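Local coordinates for protein nine-heme cytochrome c (Desulfovibrio desulfuricans, PDB 1OFW) that carries electrons through nine covalently bound c-type hemes and may form part of a transmembrane redox complex that passes electrons to the cytoplasm for sulfate reduction, at residues M142-I146 with N147-L151. Sequence-based numbering, arbitrary orientation.
Sequences MQKGI and NGTLL
Asn147 folds its side chain back over the last turn of helix 139-147, onto the carbonyl of Gln143 that its own backbone already holds. Asn147 N donates to Gln143 O at 2.8 Å in a nearly straight bond (161°). With CG turned away from Asn147's own carbonyl carbon and lying beside its backbone N (chi1 -46°), the amide is brought back to that same oxygen. From the root outward, Asn147 CB lies 3.5 Å from Gln143 O. Asn147 CG comes closer still, to 2.9 Å from Gln143 O. At the tip, Asn147 ND2 stays near this oxygen at an angle too poor for a hydrogen bond, while Asn147 OD1, itself an acceptor, is bridged by a water to Gln143 OE1. The water donates to both, at 2.7 Å to Gln143 OE1 and 3.2 Å to Asn147 OD1; Gln143 NE2 is hydrogen-bonded to the backbone O of Asn24. A short polar side chain suits this exposed helix end, where it can meet backbone and solvent together.

The chain then reverses at Gly148, whose positive phi (87°) would press a side chain against the preceding carbonyl oxygen; glycine avoids the clash. Lys144 O gathers the returning amides: Thr149 N donates to it at 2.9 Å, while the bonds from Gly148 N and Leu150 N are weak. Thr149 OG1 sits against Lys144 CB at 3.7 Å, the two side chains roughly perpendicular; small and part-polar, threonine suits this exposed place beside lysine carbons. Leu150 lays its CB on Lys144 CB, apolar carbon against the aliphatic root of a lysine whose amine leads away. Thr149 N to Lys144 O, with the weak Gly148 N to Gly145 O bond, makes a Schellman motif with Gly148 as its C-prime residue, ending helix 139-147 and turning the chain toward helix 152-164.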
loop_
_atom_site.group_PDB
_atom_site.type_symbol
_atom_site.label_atom_id
_atom_site.label_comp_id
_atom_site.label_asym_id
_atom_site.label_seq_id
_atom_site.Cartn_x
_atom_site.Cartn_y
_atom_site.Cartn_z
ATOM N N MET A 142 13.859 -0.081 23.820
ATOM C CA MET A 142 13.216 1.088 23.156
ATOM C C MET A 142 13.853 2.384 23.543
ATOM O O MET A 142 14.109 3.251 22.715
ATOM C CB MET A 142 11.716 1.027 23.500
ATOM C CG MET A 142 10.926 2.192 22.895
ATOM S SD MET A 142 10.784 2.022 21.096
ATOM C CE MET A 142 9.546 3.254 20.741
ATOM N N GLN A 143 14.145 2.548 24.872
ATOM C CA GLN A 143 14.774 3.773 25.323
ATOM C C GLN A 143 16.145 3.976 24.708
ATOM O O GLN A 143 16.537 5.040 24.251
ATOM C CB GLN A 143 14.950 3.804 26.861
ATOM C CG GLN A 143 13.615 3.954 27.596
ATOM C CD GLN A 143 12.953 5.277 27.243
ATOM O OE1 GLN A 143 13.566 6.341 27.409
ATOM N NE2 GLN A 143 11.750 5.184 26.690
ATOM N N LYS A 144 16.912 2.877 24.674
ATOM C CA LYS A 144 18.238 2.996 24.067
ATOM C C LYS A 144 18.167 3.323 22.591
ATOM O O LYS A 144 18.986 4.051 22.046
ATOM C CB LYS A 144 19.047 1.716 24.298
ATOM C CG LYS A 144 19.209 1.352 25.775
ATOM C CD LYS A 144 20.035 0.080 25.968
ATOM C CE LYS A 144 20.810 0.164 27.287
ATOM N NZ LYS A 144 20.959 -1.171 27.943
ATOM N N GLY A 145 17.111 2.778 21.950
ATOM C CA GLY A 145 16.960 3.071 20.533
ATOM C C GLY A 145 16.708 4.531 20.267
ATOM O O GLY A 145 17.222 5.221 19.397
ATOM N N ILE A 146 15.820 5.037 21.134
ATOM C CA ILE A 146 15.458 6.438 21.044
ATOM C C ILE A 146 16.654 7.346 21.315
ATOM O O ILE A 146 16.842 8.308 20.560
ATOM C CB ILE A 146 14.307 6.760 22.008
ATOM C CG1 ILE A 146 13.012 6.037 21.582
ATOM C CG2 ILE A 146 14.174 8.265 22.124
ATOM C CD1 ILE A 146 11.895 6.200 22.584
ATOM N N ASN A 147 17.406 6.966 22.357
ATOM C CA ASN A 147 18.576 7.757 22.731
ATOM C C ASN A 147 19.804 7.480 21.875
ATOM O O ASN A 147 20.803 8.213 21.974
ATOM C CB ASN A 147 18.975 7.485 24.188
ATOM C CG ASN A 147 17.829 7.498 25.172
ATOM O OD1 ASN A 147 16.743 8.036 24.930
ATOM N ND2 ASN A 147 18.070 6.878 26.336
ATOM N N GLY A 148 19.804 6.436 21.042
ATOM C CA GLY A 148 20.900 6.254 20.115
ATOM C C GLY A 148 22.044 5.474 20.741
ATOM O O GLY A 148 23.152 5.430 20.180
ATOM N N THR A 149 21.795 4.845 21.867
ATOM C CA THR A 149 22.827 4.121 22.601
ATOM C C THR A 149 22.598 2.632 22.507
ATOM O O THR A 149 23.258 1.793 23.094
ATOM C CB THR A 149 22.899 4.581 24.067
ATOM O OG1 THR A 149 21.711 4.197 24.784
ATOM C CG2 THR A 149 22.953 6.104 24.188
ATOM N N LEU A 150 21.620 2.196 21.710
ATOM C CA LEU A 150 21.414 0.774 21.545
ATOM C C LEU A 150 22.635 0.174 20.814
ATOM O O LEU A 150 23.053 0.751 19.824
ATOM C CB LEU A 150 20.124 0.466 20.761
ATOM C CG LEU A 150 19.711 -1.002 20.636
ATOM C CD1 LEU A 150 19.282 -1.609 21.956
ATOM C CD2 LEU A 150 18.588 -1.193 19.607
ATOM N N LEU A 151 23.136 -0.945 21.305
ATOM C CA LEU A 151 24.298 -1.554 20.644
ATOM C C LEU A 151 23.930 -2.077 19.267
ATOM O O LEU A 151 22.862 -2.682 19.155
ATOM C CB LEU A 151 24.882 -2.687 21.489
ATOM C CG LEU A 151 25.602 -2.216 22.767
ATOM C CD1 LEU A 151 25.851 -3.386 23.691
ATOM C CD2 LEU A 151 26.878 -1.485 22.380
HETATM O O HOH W 1 13.833 8.671 26.122
#